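Local coordinates for protein phosphodiesterase (Pseudomonas aeruginosa, PDB 4G75) that is a colicin M-like bacteriocin, a magnesium-binding phosphodiesterase that probably kills related bacteria by cleaving the peptidoglycan precursor lipid II, at residues P34-R45 with L78-D88. Numbering follows the deposited sequence.
With EDO (1,2-ethanediol), chain M; EDO (1,2-ethanediol), chain I.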
loop_
_atom_site.group_PDB
_atom_site.type_symbol
_atom_site.label_atom_id
_atom_site.label_comp_id
_atom_site.label_asym_id
_atom_site.label_seq_id
_atom_site.Cartn_x
_atom_site.Cartn_y
_atom_site.Cartn_z
ATOM N N PRO A 34 16.678 26.507 6.192
ATOM C CA PRO A 34 16.234 25.169 6.593
ATOM C C PRO A 34 15.156 24.673 5.635
ATOM O O PRO A 34 14.985 23.468 5.490
ATOM C CB PRO A 34 15.628 25.379 7.989
ATOM C CG PRO A 34 15.658 26.851 8.258
ATOM C CD PRO A 34 16.094 27.572 7.026
ATOM N N ALA A 35 14.443 25.598 4.996
ATOM C CA ALA A 35 13.464 25.242 3.972
ATOM C C ALA A 35 14.151 24.677 2.725
ATOM O O ALA A 35 13.660 23.732 2.096
ATOM C CB ALA A 35 12.618 26.456 3.612
ATOM N N GLN A 36 15.288 25.257 2.360
ATOM C CA GLN A 36 16.055 24.738 1.235
ATOM C C GLN A 36 16.527 23.329 1.546
ATOM O O GLN A 36 16.502 22.448 0.689
ATOM C CB GLN A 36 17.249 25.646 0.925
ATOM C CG GLN A 36 18.094 25.216 -0.270
ATOM C CD GLN A 36 19.221 24.266 0.111
ATOM O OE1 GLN A 36 19.544 24.099 1.288
ATOM N NE2 GLN A 36 19.830 23.644 -0.891
ATOM N N VAL A 37 16.958 23.121 2.783
ATOM C CA VAL A 37 17.444 21.816 3.200
ATOM C C VAL A 37 16.296 20.811 3.102
ATOM O O VAL A 37 16.489 19.671 2.670
ATOM C CB VAL A 37 17.987 21.854 4.638
ATOM C CG1 VAL A 37 18.433 20.461 5.076
ATOM C CG2 VAL A 37 19.144 22.846 4.746
ATOM N N GLY A 38 15.099 21.257 3.478
ATOM C CA GLY A 38 13.909 20.417 3.390
ATOM C C GLY A 38 13.641 19.966 1.962
ATOM O O GLY A 38 13.363 18.795 1.716
ATOM N N TYR A 39 13.722 20.893 1.014
ATOM C CA TYR A 39 13.549 20.532 -0.393
ATOM C C TYR A 39 14.580 19.510 -0.843
ATOM O O TYR A 39 14.242 18.528 -1.515
ATOM C CB TYR A 39 13.627 21.760 -1.293
ATOM C CG TYR A 39 12.310 22.474 -1.450
ATOM C CD1 TYR A 39 11.361 22.016 -2.350
ATOM C CD2 TYR A 39 12.018 23.612 -0.707
ATOM C CE1 TYR A 39 10.157 22.662 -2.506
ATOM C CE2 TYR A 39 10.815 24.268 -0.858
ATOM C CZ TYR A 39 9.889 23.787 -1.760
ATOM O OH TYR A 39 8.678 24.427 -1.914
ATOM N N ILE A 40 15.844 19.752 -0.504
ATOM C CA ILE A 40 16.902 18.822 -0.868
ATOM C C ILE A 40 16.611 17.442 -0.305
ATOM O O ILE A 40 16.802 16.435 -0.990
ATOM C CB ILE A 40 18.280 19.290 -0.355
ATOM C CG1 ILE A 40 18.744 20.508 -1.146
ATOM C CG2 ILE A 40 19.300 18.163 -0.455
ATOM C CD1 ILE A 40 18.988 20.225 -2.618
ATOM N N SER A 41 16.145 17.396 0.940
ATOM C CA SER A 41 15.961 16.121 1.616
ATOM C C SER A 41 14.922 15.227 0.915
ATOM O O SER A 41 14.990 14.005 1.013
ATOM C CB SER A 41 15.601 16.314 3.101
ATOM O OG SER A 41 14.265 16.771 3.263
ATOM N N LYS A 42 13.976 15.834 0.204
ATOM C CA LYS A 42 12.949 15.061 -0.504
ATOM C C LYS A 42 13.541 14.149 -1.578
ATOM O O LYS A 42 12.997 13.074 -1.872
ATOM C CB LYS A 42 11.895 15.995 -1.114
ATOM C CG LYS A 42 11.160 16.843 -0.081
ATOM C CD LYS A 42 10.060 17.705 -0.708
ATOM C CE LYS A 42 9.567 18.776 0.287
ATOM N NZ LYS A 42 8.942 18.158 1.512
ATOM N N GLY A 43 14.663 14.570 -2.158
ATOM C CA GLY A 43 15.279 13.819 -3.240
ATOM C C GLY A 43 15.666 12.399 -2.864
ATOM O O GLY A 43 15.256 11.442 -3.527
ATOM N N GLN A 44 16.450 12.244 -1.800
ATOM C CA GLN A 44 16.888 10.907 -1.414
ATOM C C GLN A 44 15.735 10.054 -0.884
ATOM O O GLN A 44 15.702 8.840 -1.108
ATOM C CB GLN A 44 18.035 10.955 -0.402
ATOM C CG GLN A 44 18.772 9.628 -0.293
ATOM C CD GLN A 44 19.299 9.140 -1.640
ATOM O OE1 GLN A 44 19.594 9.939 -2.535
ATOM N NE2 GLN A 44 19.428 7.828 -1.784
ATOM N N ARG A 45 14.786 10.674 -0.190
ATOM C CA ARG A 45 13.625 9.916 0.249
ATOM C C ARG A 45 12.834 9.427 -0.960
ATOM O O ARG A 45 12.403 8.280 -1.003
ATOM C CB ARG A 45 12.741 10.727 1.200
ATOM C CG ARG A 45 13.421 11.112 2.518
ATOM C CD ARG A 45 12.382 11.448 3.598
ATOM N NE ARG A 45 11.503 12.531 3.174
ATOM C CZ ARG A 45 11.795 13.823 3.297
ATOM N NH1 ARG A 45 12.945 14.196 3.845
ATOM N NH2 ARG A 45 10.943 14.743 2.868
ATOM N N LEU A 78 17.870 16.508 9.983
ATOM C CA LEU A 78 17.241 17.692 9.408
ATOM C C LEU A 78 16.890 18.741 10.448
ATOM O O LEU A 78 16.698 18.433 11.624
ATOM C CB LEU A 78 15.954 17.304 8.665
ATOM C CG LEU A 78 16.099 16.274 7.540
ATOM C CD1 LEU A 78 14.748 16.031 6.869
ATOM C CD2 LEU A 78 17.141 16.699 6.514
ATOM N N PRO A 79 16.795 19.995 10.007
ATOM C CA PRO A 79 16.298 21.066 10.870
ATOM C C PRO A 79 14.896 20.731 11.377
ATOM O O PRO A 79 14.657 20.730 12.585
ATOM C CB PRO A 79 16.257 22.274 9.930
ATOM C CG PRO A 79 17.262 21.972 8.877
ATOM C CD PRO A 79 17.239 20.488 8.693
ATOM N N PHE A 80 13.986 20.422 10.457
ATOM C CA PHE A 80 12.611 20.092 10.817
ATOM C C PHE A 80 12.183 18.739 10.238
ATOM O O PHE A 80 11.459 18.687 9.242
ATOM C CB PHE A 80 11.654 21.173 10.323
ATOM C CG PHE A 80 12.035 22.566 10.743
ATOM C CD1 PHE A 80 11.958 22.950 12.069
ATOM C CD2 PHE A 80 12.446 23.492 9.801
ATOM C CE1 PHE A 80 12.301 24.232 12.449
ATOM C CE2 PHE A 80 12.784 24.777 10.176
ATOM C CZ PHE A 80 12.714 25.145 11.498
ATOM N N PRO A 81 12.630 17.641 10.862
ATOM C CA PRO A 81 12.243 16.287 10.455
ATOM C C PRO A 81 10.739 16.098 10.639
ATOM O O PRO A 81 10.110 15.315 9.921
ATOM C CB PRO A 81 13.018 15.403 11.437
ATOM C CG PRO A 81 13.218 16.302 12.641
ATOM C CD PRO A 81 13.567 17.607 11.996
ATOM N N ASN A 82 10.171 16.825 11.598
ATOM C CA ASN A 82 8.728 16.858 11.774
ATOM C C ASN A 82 7.998 17.373 10.537
ATOM O O ASN A 82 7.024 16.772 10.095
ATOM C CB ASN A 82 8.330 17.672 13.017
ATOM C CG ASN A 82 8.932 19.068 13.034
ATOM O OD1 ASN A 82 10.018 19.308 12.500
ATOM N ND2 ASN A 82 8.230 19.996 13.671
ATOM N N TYR A 83 8.460 18.484 9.976
ATOM C CA TYR A 83 7.785 19.041 8.812
ATOM C C TYR A 83 7.882 18.095 7.623
ATOM O O TYR A 83 6.940 17.974 6.837
ATOM C CB TYR A 83 8.356 20.411 8.431
ATOM C CG TYR A 83 8.133 21.495 9.468
ATOM C CD1 TYR A 83 7.196 21.340 10.479
ATOM C CD2 TYR A 83 8.851 22.685 9.415
ATOM C CE1 TYR A 83 6.992 22.340 11.425
ATOM C CE2 TYR A 83 8.653 23.683 10.349
ATOM C CZ TYR A 83 7.726 23.506 11.352
ATOM O OH TYR A 83 7.529 24.505 12.281
ATOM N N GLU A 84 9.027 17.435 7.482
ATOM C CA GLU A 84 9.226 16.536 6.354
ATOM C C GLU A 84 8.395 15.261 6.489
ATOM O O GLU A 84 7.895 14.734 5.489
ATOM C CB GLU A 84 10.709 16.207 6.172
ATOM C CG GLU A 84 11.534 17.401 5.695
ATOM C CD GLU A 84 10.919 18.079 4.482
ATOM O OE1 GLU A 84 10.641 17.379 3.484
ATOM O OE2 GLU A 84 10.712 19.313 4.528
ATOM N N PHE A 85 8.235 14.773 7.717
ATOM C CA PHE A 85 7.406 13.593 7.943
ATOM C C PHE A 85 5.970 13.946 7.572
ATOM O O PHE A 85 5.286 13.203 6.859
ATOM C CB PHE A 85 7.487 13.157 9.409
ATOM C CG PHE A 85 6.773 11.861 9.706
ATOM C CD1 PHE A 85 7.481 10.668 9.787
ATOM C CD2 PHE A 85 5.404 11.838 9.911
ATOM C CE1 PHE A 85 6.828 9.469 10.071
ATOM C CE2 PHE A 85 4.748 10.646 10.189
ATOM C CZ PHE A 85 5.457 9.466 10.270
ATOM N N ILE A 86 5.514 15.095 8.053
ATOM C CA ILE A 86 4.147 15.532 7.787
ATOM C C ILE A 86 3.866 15.699 6.296
ATOM O O ILE A 86 2.854 15.206 5.795
ATOM C CB ILE A 86 3.813 16.824 8.537
ATOM C CG1 ILE A 86 3.747 16.525 10.039
ATOM C CG2 ILE A 86 2.506 17.396 8.029
ATOM C CD1 ILE A 86 3.789 17.753 10.935
ATOM N N TRP A 87 4.762 16.384 5.588
ATOM C CA TRP A 87 4.587 16.576 4.149
ATOM C C TRP A 87 4.671 15.280 3.333
ATOM O O TRP A 87 3.975 15.147 2.341
ATOM C CB TRP A 87 5.553 17.637 3.593
ATOM C CG TRP A 87 5.076 19.048 3.794
ATOM C CD1 TRP A 87 5.724 20.042 4.467
ATOM C CD2 TRP A 87 3.849 19.618 3.319
ATOM N NE1 TRP A 87 4.979 21.199 4.436
ATOM C CE2 TRP A 87 3.823 20.964 3.738
ATOM C CE3 TRP A 87 2.771 19.122 2.579
ATOM C CZ2 TRP A 87 2.765 21.819 3.441
ATOM C CZ3 TRP A 87 1.718 19.977 2.282
ATOM C CH2 TRP A 87 1.722 21.309 2.718
ATOM N N ASP A 88 5.515 14.338 3.744
ATOM C CA ASP A 88 5.582 13.043 3.070
ATOM C C ASP A 88 4.264 12.288 3.274
ATOM O O ASP A 88 3.770 11.616 2.367
ATOM C CB ASP A 88 6.753 12.197 3.587
ATOM C CG ASP A 88 8.076 12.511 2.894
ATOM O OD1 ASP A 88 8.180 13.533 2.165
ATOM O OD2 ASP A 88 9.028 11.722 3.095
HETATM C C1 EDO M . 12.746 21.767 6.762
HETATM O O1 EDO M . 11.605 20.924 6.557
HETATM C C2 EDO M . 14.000 20.919 6.950
HETATM O O2 EDO M . 13.691 19.800 7.791
HETATM C C1 EDO I . 21.670 10.314 -6.242
HETATM O O1 EDO I . 21.346 11.485 -7.006
HETATM C C2 EDO I . 20.385 9.720 -5.678
HETATM O O2 EDO I . 20.676 8.611 -4.819
HETATM O O HOH W 1 7.235 15.884 1.124
HETATM O O HOH W 2 9.192 20.870 2.970
#
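A buried salt-bridge network joins two helices of the helical N-terminal part of this colicin M-like protein, far from the magnesium site: Glu84 of helix 81-88 inserts as a knob among Gly38, Ser41, Lys42 and Arg45 of helix 34-45. The segment axes approach to 10.5 Å and cross at -48°. Glu84 OE1 takes two cationic donors: Lys42 NZ at 2.7 Å on its syn lone pair, and Arg45 NH2, also at 2.7 Å, on its anti lone pair. Glu84 is bent at chi2 (-50°), and its OE2 comes up against Gly38 CA, where a side chain would collide with it. An ethanediol, probably from the crystallisation liquor, bridges OE2 and Phe80 N. Arg45 grips Asp88 side-on, NE to OD2 at 2.6 Å and NH2 to OD1 at 3.1 Å, guanidinium and carboxylate planes 53° apart; Tyr49 OH also bonds OD2. One water bridges Lys42 NZ to Asp88 OD1, another bridges it to Glu84 OE2. Toward the N-terminal ends the contact turns apolar: Pro34 CB lies against Pro79 CB and Phe80 CE2, and Val37 CG1 meets Pro79 CD at 3.8 Å. Leu78 packs its methyls on Ser41, whose OG accepts from Arg45 NH1 (3.0 Å) and donates to Gly38 O (2.7 Å).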